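Local atomic coordinates of mandelate racemase/muconate lactonizing enzyme (Roseovarius nubinhibens, PDB entry 2QDD), a protein that is of unknown specific function but belongs to the enolase superfamily and probably catalyses a magnesium-dependent reaction on a substrate not yet identified. Residues L13-A18 / A326-D331; L28-L33 / C53-S58; P134-S139 / D342-P347; P334-R339 / L353-D358. One frame throughout, in Å; residues are numbered along the deposited sequence. Where two conformers were deposited one is given.

Contact 1 of 4, residues L13-A18 / A326-D331; sequences LDLPLA and AHLADD
Leu15 and Leu328 each hold CG opposite the carbonyl carbon and beside the backbone N (chi1 -54° and -56°), a setting that carries their branched ends to meet at a slant, CD1 of Leu15 4.0 Å from CD1 of Leu328. CD2 of Leu328 stops 3.9 Å from CB of Leu15. On another side the same CD2 comes within 4.2 Å of CD2 of Leu17, two residues further along the strand. Leucine suits all three positions, since a branched, wholly apolar end can touch several neighbours at once.

Two backbone hydrogen bonds join the segments. Ala329 N donates to Pro16 O at 3.0 Å, nearly straight at 175°, while Ala18 N donates to His327 O at 2.9 Å; in both, the donor is tilted from the carbonyl plane. The bonds bracket Leu17 and Leu328, which form a single beta bridge with their CA atoms 4.4 Å apart. Pro16 has no N-H to give and takes part through its carbonyl O.

This is an interdomain junction of the enolase fold: residues 13-18 belong to a strand of the N-terminal capping domain, and residues 326-331 form a loop of the C-terminal barrel domain. The strand pairs on through Leu15 and Leu17 with strand 29-42.

Smaller groups finish the outer side. CD of the Pro16 ring lies 4.0 Å from CB of Asp330, using the aliphatic root of the aspartate. At Ala18, where the chain turns a corner, the small methyl CB fits 3.6 Å from His327 O.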
loop_
_atom_site.group_PDB
_atom_site.type_symbol
_atom_site.label_atom_id
_atom_site.label_comp_id
_atom_site.label_asym_id
_atom_site.label_seq_id
_atom_site.Cartn_x
_atom_site.Cartn_y
_atom_site.Cartn_z
ATOM N N LEU A 13 7.503 -46.143 -18.815
ATOM C CA LEU A 13 7.146 -47.103 -17.787
ATOM C C LEU A 13 5.655 -46.973 -17.509
ATOM O O LEU A 13 5.156 -45.872 -17.278
ATOM C CB LEU A 13 7.956 -46.842 -16.510
ATOM C CG LEU A 13 9.419 -47.310 -16.406
ATOM C CD1 LEU A 13 10.401 -46.410 -17.160
ATOM C CD2 LEU A 13 9.837 -47.413 -14.953
ATOM N N ASP A 14 4.953 -48.099 -17.553
ATOM C CA ASP A 14 3.547 -48.170 -17.180
ATOM C C ASP A 14 3.461 -48.659 -15.738
ATOM O O ASP A 14 3.758 -49.823 -15.454
ATOM C CB ASP A 14 2.820 -49.147 -18.110
ATOM C CG ASP A 14 1.352 -48.815 -18.285
ATOM O OD1 ASP A 14 0.605 -48.830 -17.283
ATOM O OD2 ASP A 14 0.943 -48.553 -19.437
ATOM N N LEU A 15 3.073 -47.772 -14.827
ATOM C CA LEU A 15 3.135 -48.075 -13.399
ATOM C C LEU A 15 1.747 -48.116 -12.777
ATOM O O LEU A 15 1.168 -47.064 -12.503
ATOM C CB LEU A 15 3.987 -47.051 -12.652
ATOM C CG LEU A 15 5.415 -46.741 -13.080
ATOM C CD1 LEU A 15 5.819 -45.465 -12.383
ATOM C CD2 LEU A 15 6.354 -47.881 -12.704
ATOM N N PRO A 16 1.213 -49.327 -12.541
ATOM C CA PRO A 16 -0.107 -49.431 -11.923
ATOM C C PRO A 16 -0.083 -48.949 -10.476
ATOM O O PRO A 16 0.899 -49.167 -9.762
ATOM C CB PRO A 16 -0.416 -50.931 -11.993
ATOM C CG PRO A 16 0.916 -51.593 -12.068
ATOM C CD PRO A 16 1.804 -50.649 -12.824
ATOM N N LEU A 17 -1.148 -48.271 -10.069
ATOM C CA LEU A 17 -1.323 -47.870 -8.680
ATOM C C LEU A 17 -1.888 -49.015 -7.850
ATOM O O LEU A 17 -2.651 -49.843 -8.357
ATOM C CB LEU A 17 -2.238 -46.644 -8.584
ATOM C CG LEU A 17 -1.795 -45.366 -9.307
ATOM C CD1 LEU A 17 -2.967 -44.414 -9.432
ATOM C CD2 LEU A 17 -0.630 -44.691 -8.603
ATOM N N ALA A 18 -1.501 -49.049 -6.577
ATOM C CA ALA A 18 -2.081 -49.956 -5.589
ATOM C C ALA A 18 -3.561 -49.659 -5.312
ATOM O O ALA A 18 -4.368 -50.580 -5.185
ATOM C CB ALA A 18 -1.274 -49.908 -4.293
ATOM N N ALA A 326 5.521 -45.786 -2.695
ATOM C CA ALA A 326 4.625 -46.429 -1.736
ATOM C C ALA A 326 3.208 -46.663 -2.264
ATOM O O ALA A 326 2.480 -47.516 -1.747
ATOM C CB ALA A 326 4.583 -45.630 -0.441
ATOM N N HIS A 327 2.820 -45.908 -3.289
ATOM C CA HIS A 327 1.468 -45.986 -3.830
ATOM C C HIS A 327 1.392 -46.801 -5.119
ATOM O O HIS A 327 0.309 -46.999 -5.666
ATOM C CB HIS A 327 0.886 -44.580 -4.005
ATOM C CG HIS A 327 0.678 -43.862 -2.709
ATOM N ND1 HIS A 327 -0.547 -43.802 -2.080
ATOM C CD2 HIS A 327 1.546 -43.204 -1.904
ATOM C CE1 HIS A 327 -0.427 -43.127 -0.950
ATOM N NE2 HIS A 327 0.834 -42.757 -0.817
ATOM N N LEU A 328 2.547 -47.277 -5.583
ATOM C CA LEU A 328 2.641 -48.141 -6.760
ATOM C C LEU A 328 2.544 -49.623 -6.398
ATOM O O LEU A 328 2.996 -50.042 -5.326
ATOM C CB LEU A 328 3.959 -47.898 -7.502
ATOM C CG LEU A 328 4.330 -46.495 -7.983
ATOM C CD1 LEU A 328 5.749 -46.513 -8.545
ATOM C CD2 LEU A 328 3.332 -45.962 -9.013
ATOM N N ALA A 329 1.970 -50.410 -7.307
ATOM C CA ALA A 329 1.918 -51.866 -7.171
ATOM C C ALA A 329 3.127 -52.573 -7.794
ATOM O O ALA A 329 3.438 -53.713 -7.439
ATOM C CB ALA A 329 0.624 -52.405 -7.754
ATOM N N ASP A 330 3.807 -51.893 -8.718
ATOM C CA ASP A 330 5.024 -52.418 -9.341
ATOM C C ASP A 330 6.288 -51.697 -8.850
ATOM O O ASP A 330 6.215 -50.570 -8.355
ATOM C CB ASP A 330 4.918 -52.322 -10.866
ATOM C CG ASP A 330 5.420 -53.573 -11.571
ATOM O OD1 ASP A 330 6.469 -54.122 -11.163
ATOM O OD2 ASP A 330 4.763 -54.003 -12.543
ATOM N N ASP A 331 7.436 -52.359 -8.990
ATOM C CA ASP A 331 8.742 -51.761 -8.700
ATOM C C ASP A 331 9.747 -52.172 -9.783
ATOM O O ASP A 331 10.098 -53.351 -9.889
ATOM C CB ASP A 331 9.234 -52.199 -7.311
ATOM C CG ASP A 331 10.415 -51.369 -6.790
ATOM O OD1 ASP A 331 11.018 -50.570 -7.542
ATOM O OD2 ASP A 331 10.750 -51.535 -5.600
#

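Contact 2 of 4, residues L28-L33 / C53-S58; sequences LKFDRL and CPWGHS
Leu33 and Cys53 make the tight end of this contact, with CB of the leucine 3.6 Å from SG of the cysteine. Leu33 then divides its branch: CD1 reaches CZ3 of Trp55 at 3.8 Å, and CD2 sits 3.7 Å from the backbone N of Gly56. Such a forked side chain fills the angle between thiol, indole and backbone.

Phe30 packs beside it. Its CG stands opposite the backbone N (chi1 -174°), extending the ring across to the loop, where CE1 lies 3.8 Å from NE1 of Trp55. The two aromatics meet obliquely, their planes at 56°. Phe30 CE1 and Leu33 CD2 lie over the same face of the indole, both toward its rim. Gly56, lacking a side chain and with a positive phi, lets Phe30 CE2 come within 3.6 Å of its CA. Trp55, just before it, is the centre of an inverse gamma turn, and its NE1 is hydrogen-bonded to Tyr21 OH.

The other end is looser. Leu28 and Lys29 are exposed and poorly ordered. Arg32, exposed and suited to water, forms a 2.9 Å salt bridge from NH2 to OD2 of Asp31 and a second through NE to Asp14.

Trp55 comes within about 9 Å, side chain to side chain, of Glu244, a magnesium-binding residue, although no ion is bound to this chain; this is consistent with a capping-domain loop near the active site. Strand 29-42 lies between strands 5-22 and 47-52; the loop leads from the latter into helix 64-78, and His57 ND1 bonds Gln96 O of the second subunit.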
loop_
_atom_site.group_PDB
_atom_site.type_symbol
_atom_site.label_atom_id
_atom_site.label_comp_id
_atom_site.label_asym_id
_atom_site.label_seq_id
_atom_site.Cartn_x
_atom_site.Cartn_y
_atom_site.Cartn_z
ATOM N N LEU A 28 -13.272 -42.086 -16.770
ATOM C CA LEU A 28 -11.912 -42.270 -16.276
ATOM C C LEU A 28 -11.871 -43.134 -15.015
ATOM O O LEU A 28 -12.425 -42.767 -13.973
ATOM C CB LEU A 28 -11.247 -40.916 -16.002
ATOM C CG LEU A 28 -10.222 -40.373 -17.000
ATOM C CD1 LEU A 28 -10.207 -38.856 -16.921
ATOM C CD2 LEU A 28 -8.825 -40.936 -16.739
ATOM N N LYS A 29 -11.218 -44.288 -15.125
ATOM C CA LYS A 29 -10.694 -45.005 -13.968
ATOM C C LYS A 29 -9.197 -44.727 -13.869
ATOM O O LYS A 29 -8.413 -45.226 -14.682
ATOM C CB LYS A 29 -10.962 -46.509 -14.113
ATOM C CG LYS A 29 -10.616 -47.348 -12.884
ATOM C CD LYS A 29 -11.389 -48.665 -12.862
ATOM C CE LYS A 29 -10.663 -49.775 -13.620
ATOM N NZ LYS A 29 -11.198 -49.960 -15.001
ATOM N N PHE A 30 -8.807 -43.915 -12.888
ATOM C CA PHE A 30 -7.413 -43.499 -12.759
ATOM C C PHE A 30 -6.536 -44.590 -12.152
ATOM O O PHE A 30 -6.565 -44.838 -10.948
ATOM C CB PHE A 30 -7.273 -42.180 -11.991
ATOM C CG PHE A 30 -5.864 -41.647 -11.966
ATOM C CD1 PHE A 30 -5.165 -41.550 -10.769
ATOM C CD2 PHE A 30 -5.228 -41.261 -13.142
ATOM C CE1 PHE A 30 -3.862 -41.062 -10.736
ATOM C CE2 PHE A 30 -3.925 -40.780 -13.121
ATOM C CZ PHE A 30 -3.242 -40.678 -11.915
ATOM N N ASP A 31 -5.739 -45.213 -13.013
ATOM C CA ASP A 31 -5.362 -46.613 -12.881
ATOM C C ASP A 31 -3.855 -46.729 -12.709
ATOM O O ASP A 31 -3.362 -47.617 -12.013
ATOM C CB ASP A 31 -5.784 -47.364 -14.150
ATOM C CG ASP A 31 -6.487 -48.674 -13.855
ATOM O OD1 ASP A 31 -7.461 -48.674 -13.068
ATOM O OD2 ASP A 31 -6.074 -49.707 -14.424
ATOM N N ARG A 32 -3.132 -45.823 -13.358
ATOM C CA ARG A 32 -1.707 -45.999 -13.607
ATOM C C ARG A 32 -1.004 -44.677 -13.906
ATOM O O ARG A 32 -1.648 -43.675 -14.241
ATOM C CB ARG A 32 -1.473 -46.995 -14.749
ATOM C CG ARG A 32 -2.222 -46.670 -16.042
ATOM C CD ARG A 32 -2.770 -47.925 -16.716
ATOM N NE ARG A 32 -1.927 -49.095 -16.481
ATOM C CZ ARG A 32 -2.373 -50.276 -16.065
ATOM N NH1 ARG A 32 -1.518 -51.274 -15.878
ATOM N NH2 ARG A 32 -3.669 -50.466 -15.842
ATOM N N LEU A 33 0.320 -44.691 -13.794
ATOM C CA LEU A 33 1.129 -43.514 -14.063
ATOM C C LEU A 33 2.016 -43.723 -15.283
ATOM O O LEU A 33 2.551 -44.810 -15.495
ATOM C CB LEU A 33 1.979 -43.149 -12.842
ATOM C CG LEU A 33 1.278 -42.675 -11.564
ATOM C CD1 LEU A 33 2.306 -42.277 -10.526
ATOM C CD2 LEU A 33 0.317 -41.522 -11.815
ATOM N N CYS A 53 7.690 -38.193 -13.739
ATOM C CA CYS A 53 6.404 -38.864 -13.664
ATOM C C CYS A 53 5.288 -37.972 -13.097
ATOM O O CYS A 53 5.103 -37.905 -11.880
ATOM C CB CYS A 53 6.528 -40.171 -12.887
ATOM S SG CYS A 53 5.009 -41.114 -12.836
ATOM N N PRO A 54 4.549 -37.276 -13.986
ATOM C CA PRO A 54 3.371 -36.484 -13.615
ATOM C C PRO A 54 2.266 -37.322 -12.985
ATOM O O PRO A 54 2.090 -38.485 -13.350
ATOM C CB PRO A 54 2.900 -35.916 -14.960
ATOM C CG PRO A 54 4.121 -35.920 -15.824
ATOM C CD PRO A 54 4.830 -37.177 -15.432
ATOM N N TRP A 55 1.531 -36.740 -12.042
ATOM C CA TRP A 55 0.413 -37.442 -11.406
ATOM C C TRP A 55 -0.829 -37.448 -12.302
ATOM O O TRP A 55 -1.774 -36.685 -12.088
ATOM C CB TRP A 55 0.098 -36.846 -10.034
ATOM C CG TRP A 55 -0.821 -37.707 -9.216
ATOM C CD1 TRP A 55 -2.167 -37.533 -9.033
ATOM C CD2 TRP A 55 -0.462 -38.876 -8.469
ATOM N NE1 TRP A 55 -2.668 -38.524 -8.218
ATOM C CE2 TRP A 55 -1.643 -39.361 -7.859
ATOM C CE3 TRP A 55 0.745 -39.560 -8.254
ATOM C CZ2 TRP A 55 -1.654 -40.502 -7.051
ATOM C CZ3 TRP A 55 0.734 -40.697 -7.445
ATOM C CH2 TRP A 55 -0.461 -41.154 -6.854
ATOM N N GLY A 56 -0.819 -38.312 -13.311
ATOM C CA GLY A 56 -1.740 -38.191 -14.437
ATOM C C GLY A 56 -1.488 -36.938 -15.257
ATOM O O GLY A 56 -0.400 -36.364 -15.217
ATOM N N HIS A 57 -2.501 -36.514 -16.005
ATOM C CA HIS A 57 -2.385 -35.339 -16.863
ATOM C C HIS A 57 -3.308 -34.196 -16.428
ATOM O O HIS A 57 -3.404 -33.190 -17.123
ATOM C CB HIS A 57 -2.624 -35.712 -18.334
ATOM C CG HIS A 57 -3.889 -36.477 -18.575
ATOM N ND1 HIS A 57 -5.129 -35.874 -18.613
ATOM C CD2 HIS A 57 -4.105 -37.796 -18.798
ATOM C CE1 HIS A 57 -6.056 -36.790 -18.838
ATOM N NE2 HIS A 57 -5.461 -37.963 -18.955
ATOM N N SER A 58 -3.969 -34.355 -15.278
ATOM C CA SER A 58 -4.945 -33.374 -14.812
ATOM C C SER A 58 -4.482 -32.619 -13.562
ATOM O O SER A 58 -5.062 -31.594 -13.201
ATOM C CB SER A 58 -6.310 -34.036 -14.588
ATOM O OG SER A 58 -6.425 -34.580 -13.285
#

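Contact 3 of 4, residues P134-S139 / D342-P347; sequences PVPINS and DGLATP
Pro136 offers one face of its pyrrolidine ring to Leu344, whose CD2 lies over it, 3.6 Å from the ring N and 4.1 Å from CD. The same methyl is 4.2 Å from CB of Pro134, and that CB also meets OG1 of Thr346 at 3.8 Å. Leu344 therefore lies against two compact, apolar proline rings.

The backbones form a short antiparallel pairing. Val135 and Ala345 are the hydrogen-bonded pair, Val135 N reaching Ala345 O at 2.8 Å and Ala345 N returning to Val135 O. Pro136 and Leu344 are non-hydrogen-bonded, where the missing N-H costs this pairing no bond. Ile137 N donates to Gly343 O at 3.0 Å from above the carbonyl plane, 42° out of it. At the backbone angles of Gly343 (phi 90°) a side chain would jam against the preceding carbonyl O, which calls for glycine.

On the opposite face from Leu344, Ile137 turns CG1 beside its backbone N (chi1 -57°), placing CD1 3.7 Å from CB of the small Ala345. Strand 344-345 thus edges strand 135-141, first of the parallel barrel strands; Pro136 and Asn138 bond the backbone of Ser321, Ser139 pairs with strand 163-167, and Leu307 of helix 300-311 packs on Ala345.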
loop_
_atom_site.group_PDB
_atom_site.type_symbol
_atom_site.label_atom_id
_atom_site.label_comp_id
_atom_site.label_asym_id
_atom_site.label_seq_id
_atom_site.Cartn_x
_atom_site.Cartn_y
_atom_site.Cartn_z
ATOM N N PRO A 134 17.997 -39.012 8.148
ATOM C CA PRO A 134 16.715 -39.704 8.015
ATOM C C PRO A 134 15.524 -38.745 8.065
ATOM O O PRO A 134 15.382 -37.968 9.009
ATOM C CB PRO A 134 16.704 -40.668 9.208
ATOM C CG PRO A 134 17.674 -40.099 10.181
ATOM C CD PRO A 134 18.726 -39.428 9.359
ATOM N N VAL A 135 14.688 -38.803 7.033
ATOM C CA VAL A 135 13.609 -37.841 6.845
ATOM C C VAL A 135 12.287 -38.539 7.155
ATOM O O VAL A 135 12.001 -39.589 6.578
ATOM C CB VAL A 135 13.609 -37.258 5.396
ATOM C CG1 VAL A 135 12.435 -36.301 5.182
ATOM C CG2 VAL A 135 14.927 -36.535 5.109
ATOM N N PRO A 136 11.482 -37.962 8.075
ATOM C CA PRO A 136 10.140 -38.472 8.374
ATOM C C PRO A 136 9.254 -38.546 7.131
ATOM O O PRO A 136 9.313 -37.669 6.268
ATOM C CB PRO A 136 9.587 -37.443 9.364
ATOM C CG PRO A 136 10.785 -36.858 9.999
ATOM C CD PRO A 136 11.802 -36.782 8.899
ATOM N N ILE A 137 8.469 -39.614 7.042
ATOM C CA ILE A 137 7.597 -39.858 5.907
ATOM C C ILE A 137 6.168 -39.703 6.394
ATOM O O ILE A 137 5.819 -40.229 7.450
ATOM C CB ILE A 137 7.822 -41.286 5.305
ATOM C CG1 ILE A 137 9.283 -41.484 4.884
ATOM C CG2 ILE A 137 6.885 -41.559 4.120
ATOM C CD1 ILE A 137 9.854 -40.375 3.991
ATOM N N ASN A 138 5.346 -38.969 5.647
ATOM C CA ASN A 138 3.940 -38.838 6.017
ATOM C C ASN A 138 2.993 -39.871 5.397
ATOM O O ASN A 138 3.207 -40.333 4.277
ATOM C CB ASN A 138 3.428 -37.396 5.854
ATOM C CG ASN A 138 3.278 -36.985 4.409
ATOM O OD1 ASN A 138 2.240 -37.217 3.787
ATOM N ND2 ASN A 138 4.311 -36.358 3.866
ATOM N N SER A 139 1.951 -40.228 6.145
ATOM C CA SER A 139 0.882 -41.089 5.646
ATOM C C SER A 139 -0.134 -40.315 4.817
ATOM O O SER A 139 -0.232 -39.091 4.924
ATOM C CB SER A 139 0.166 -41.772 6.809
ATOM O OG SER A 139 -0.574 -40.841 7.580
ATOM N N ASP A 342 9.968 -47.877 9.136
ATOM C CA ASP A 342 9.408 -47.405 10.412
ATOM C C ASP A 342 9.182 -45.883 10.483
ATOM O O ASP A 342 9.443 -45.240 11.505
ATOM C CB ASP A 342 10.221 -47.936 11.608
ATOM C CG ASP A 342 9.364 -48.186 12.841
ATOM O OD1 ASP A 342 9.737 -47.695 13.928
ATOM O OD2 ASP A 342 8.321 -48.871 12.727
ATOM N N GLY A 343 8.693 -45.321 9.379
ATOM C CA GLY A 343 8.301 -43.918 9.321
ATOM C C GLY A 343 9.407 -42.960 8.912
ATOM O O GLY A 343 9.210 -41.749 8.947
ATOM N N LEU A 344 10.566 -43.499 8.536
ATOM C CA LEU A 344 11.728 -42.691 8.147
ATOM C C LEU A 344 12.363 -43.214 6.859
ATOM O O LEU A 344 12.337 -44.420 6.594
ATOM C CB LEU A 344 12.784 -42.677 9.261
ATOM C CG LEU A 344 12.512 -41.945 10.583
ATOM C CD1 LEU A 344 13.462 -42.437 11.660
ATOM C CD2 LEU A 344 12.653 -40.451 10.429
ATOM N N ALA A 345 12.935 -42.303 6.070
ATOM C CA ALA A 345 13.714 -42.669 4.887
ATOM C C ALA A 345 15.031 -41.911 4.815
ATOM O O ALA A 345 15.086 -40.720 5.096
ATOM C CB ALA A 345 12.910 -42.452 3.614
ATOM N N THR A 346 16.086 -42.626 4.438
ATOM C CA THR A 346 17.449 -42.102 4.420
ATOM C C THR A 346 17.876 -42.112 2.957
ATOM O O THR A 346 17.617 -43.094 2.256
ATOM C CB THR A 346 18.399 -43.013 5.257
ATOM O OG1 THR A 346 17.911 -43.118 6.602
ATOM C CG2 THR A 346 19.816 -42.469 5.300
ATOM N N PRO A 347 18.504 -41.016 2.479
ATOM C CA PRO A 347 19.063 -41.055 1.126
ATOM C C PRO A 347 20.351 -41.884 1.102
ATOM O O PRO A 347 21.006 -42.010 2.134
ATOM C CB PRO A 347 19.359 -39.581 0.834
ATOM C CG PRO A 347 19.626 -38.978 2.171
ATOM C CD PRO A 347 18.733 -39.709 3.135
#

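Contact 4 of 4, residues P334-R339 / L353-D358; sequences PGQGAR and LGVIPD
Gln336 uses its side-chain amide to imitate a peptide group, joining two loops of the C-terminal barrel domain by a two-bond clasp on one residue, Ile356. OE1 accepts from Ile356 N at 2.8 Å, while NE2 donates to Ile356 O at a short 2.6 Å. The second bond is fairly straight (165°) and leaves in the plane of the glutamine amide, yet it arrives from above the carbonyl plane of Ile356, 54° out of it. Glutamine suits the task: it holds a donor and an acceptor side by side on a chain long enough, and here extended beyond CG, to span the gap. The two bonds together fix the rotation of the amide.

The backbone carbonyl of Gln336 is satisfied separately: its O receives NH1 of Arg339 at 2.9 Å, in the plane of the guanidinium group. NH2 has a partner in Asp331. Elsewhere, Ala338 N is bonded to Thr304 OG1, Leu353 N to Asp113 OD1 and Leu353 O to His308 NE2.

Gly337, whose positive phi (77°) suits a residue without a side chain, presents bare backbone to Val355, whose CB is 4.2 Å from Gly337 N. OE1 of Gln336 passes 3.6 Å from CA of Val355.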
loop_
_atom_site.group_PDB
_atom_site.type_symbol
_atom_site.label_atom_id
_atom_site.label_comp_id
_atom_site.label_asym_id
_atom_site.label_seq_id
_atom_site.Cartn_x
_atom_site.Cartn_y
_atom_site.Cartn_z
ATOM N N PRO A 334 14.040 -52.641 -7.715
ATOM C CA PRO A 334 13.828 -53.263 -6.401
ATOM C C PRO A 334 15.070 -53.171 -5.521
ATOM O O PRO A 334 16.192 -53.313 -6.020
ATOM C CB PRO A 334 13.538 -54.732 -6.746
ATOM C CG PRO A 334 13.215 -54.742 -8.204
ATOM C CD PRO A 334 14.046 -53.657 -8.785
ATOM N N GLY A 335 14.863 -52.892 -4.236
ATOM C CA GLY A 335 15.956 -52.739 -3.274
ATOM C C GLY A 335 16.887 -51.559 -3.513
ATOM O O GLY A 335 18.004 -51.524 -2.985
ATOM N N GLN A 336 16.426 -50.593 -4.306
ATOM C CA GLN A 336 17.242 -49.450 -4.706
ATOM C C GLN A 336 16.581 -48.141 -4.311
ATOM O O GLN A 336 15.355 -48.042 -4.280
ATOM C CB GLN A 336 17.485 -49.465 -6.213
ATOM C CG GLN A 336 18.683 -50.284 -6.638
ATOM C CD GLN A 336 19.281 -49.785 -7.932
ATOM O OE1 GLN A 336 20.205 -48.972 -7.925
ATOM N NE2 GLN A 336 18.752 -50.263 -9.057
ATOM N N GLY A 337 17.408 -47.142 -4.010
ATOM C CA GLY A 337 16.928 -45.812 -3.656
ATOM C C GLY A 337 16.390 -45.728 -2.243
ATOM O O GLY A 337 16.504 -46.674 -1.467
ATOM N N ALA A 338 15.794 -44.588 -1.912
ATOM C CA ALA A 338 15.389 -44.299 -0.542
ATOM C C ALA A 338 14.039 -44.932 -0.231
ATOM O O ALA A 338 13.051 -44.655 -0.908
ATOM C CB ALA A 338 15.343 -42.801 -0.316
ATOM N N ARG A 339 14.008 -45.792 0.785
ATOM C CA ARG A 339 12.797 -46.540 1.131
ATOM C C ARG A 339 12.358 -46.270 2.567
ATOM O O ARG A 339 13.158 -45.846 3.406
ATOM C CB ARG A 339 12.975 -48.054 0.918
ATOM C CG ARG A 339 13.962 -48.488 -0.174
ATOM C CD ARG A 339 13.459 -48.222 -1.592
ATOM N NE ARG A 339 12.235 -48.947 -1.915
ATOM C CZ ARG A 339 11.924 -49.404 -3.124
ATOM N NH1 ARG A 339 12.746 -49.235 -4.152
ATOM N NH2 ARG A 339 10.779 -50.041 -3.307
ATOM N N LEU A 353 23.411 -39.856 -7.452
ATOM C CA LEU A 353 22.045 -40.097 -7.012
ATOM C C LEU A 353 21.957 -41.373 -6.187
ATOM O O LEU A 353 21.133 -41.472 -5.272
ATOM C CB LEU A 353 21.146 -40.198 -8.243
ATOM C CG LEU A 353 19.623 -40.226 -8.196
ATOM C CD1 LEU A 353 19.065 -39.067 -7.427
ATOM C CD2 LEU A 353 19.161 -40.143 -9.624
ATOM N N GLY A 354 22.817 -42.340 -6.524
ATOM C CA GLY A 354 22.905 -43.613 -5.811
ATOM C C GLY A 354 21.756 -44.556 -6.112
ATOM O O GLY A 354 21.390 -45.389 -5.277
ATOM N N VAL A 355 21.164 -44.409 -7.296
ATOM C CA VAL A 355 20.258 -45.422 -7.834
ATOM C C VAL A 355 20.490 -45.640 -9.329
ATOM O O VAL A 355 20.435 -44.697 -10.115
ATOM C CB VAL A 355 18.746 -45.197 -7.434
ATOM C CG1 VAL A 355 18.444 -43.746 -7.093
ATOM C CG2 VAL A 355 17.777 -45.745 -8.479
ATOM N N ILE A 356 20.790 -46.890 -9.693
ATOM C CA ILE A 356 21.108 -47.276 -11.074
ATOM C C ILE A 356 20.054 -48.265 -11.581
ATOM O O ILE A 356 20.033 -49.421 -11.152
ATOM C CB ILE A 356 22.524 -47.911 -11.191
ATOM C CG1 ILE A 356 23.597 -46.971 -10.626
ATOM C CG2 ILE A 356 22.846 -48.259 -12.642
ATOM C CD1 ILE A 356 24.732 -47.683 -9.903
ATOM N N PRO A 357 19.162 -47.803 -12.477
ATOM C CA PRO A 357 18.213 -48.672 -13.173
ATOM C C PRO A 357 18.892 -49.663 -14.116
ATOM O O PRO A 357 19.866 -49.320 -14.793
ATOM C CB PRO A 357 17.351 -47.686 -13.974
ATOM C CG PRO A 357 17.576 -46.363 -13.335
ATOM C CD PRO A 357 18.984 -46.395 -12.862
ATOM N N ASP A 358 18.378 -50.887 -14.140
ATOM C CA ASP A 358 18.773 -51.868 -15.145
ATOM C C ASP A 358 17.819 -51.794 -16.339
ATOM O O ASP A 358 16.615 -52.011 -16.175
ATOM C CB ASP A 358 18.779 -53.277 -14.539
ATOM C CG ASP A 358 19.295 -54.333 -15.503
ATOM O OD1 ASP A 358 18.589 -55.343 -15.693
ATOM O OD2 ASP A 358 20.401 -54.156 -16.066
#

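Contacts 1 and 2 share the capping-domain sheet, their centres 11 Å apart; Asp14 OD1 and Arg32 NE form a 2.7 Å salt bridge between them, and Leu17 CD1 touches Phe30 CE1 at 3.7 Å. Contact 1 passes on to contact 4 by a second salt bridge, Asp331 OD2 to Arg339 NH2 at 2.7 Å. Contact 4 packs on contact 3, with Thr346 O 3.4 Å from Ala338 CB. Contacts 2 and 3 lie about 25 Å apart, centre to centre. At the magnesium site, which binds no ion in this chain, His327 (contact 1) and Trp55 (contact 2) each come within about 10 Å of Asp196, side chain to side chain; contacts 3 and 4 lie away.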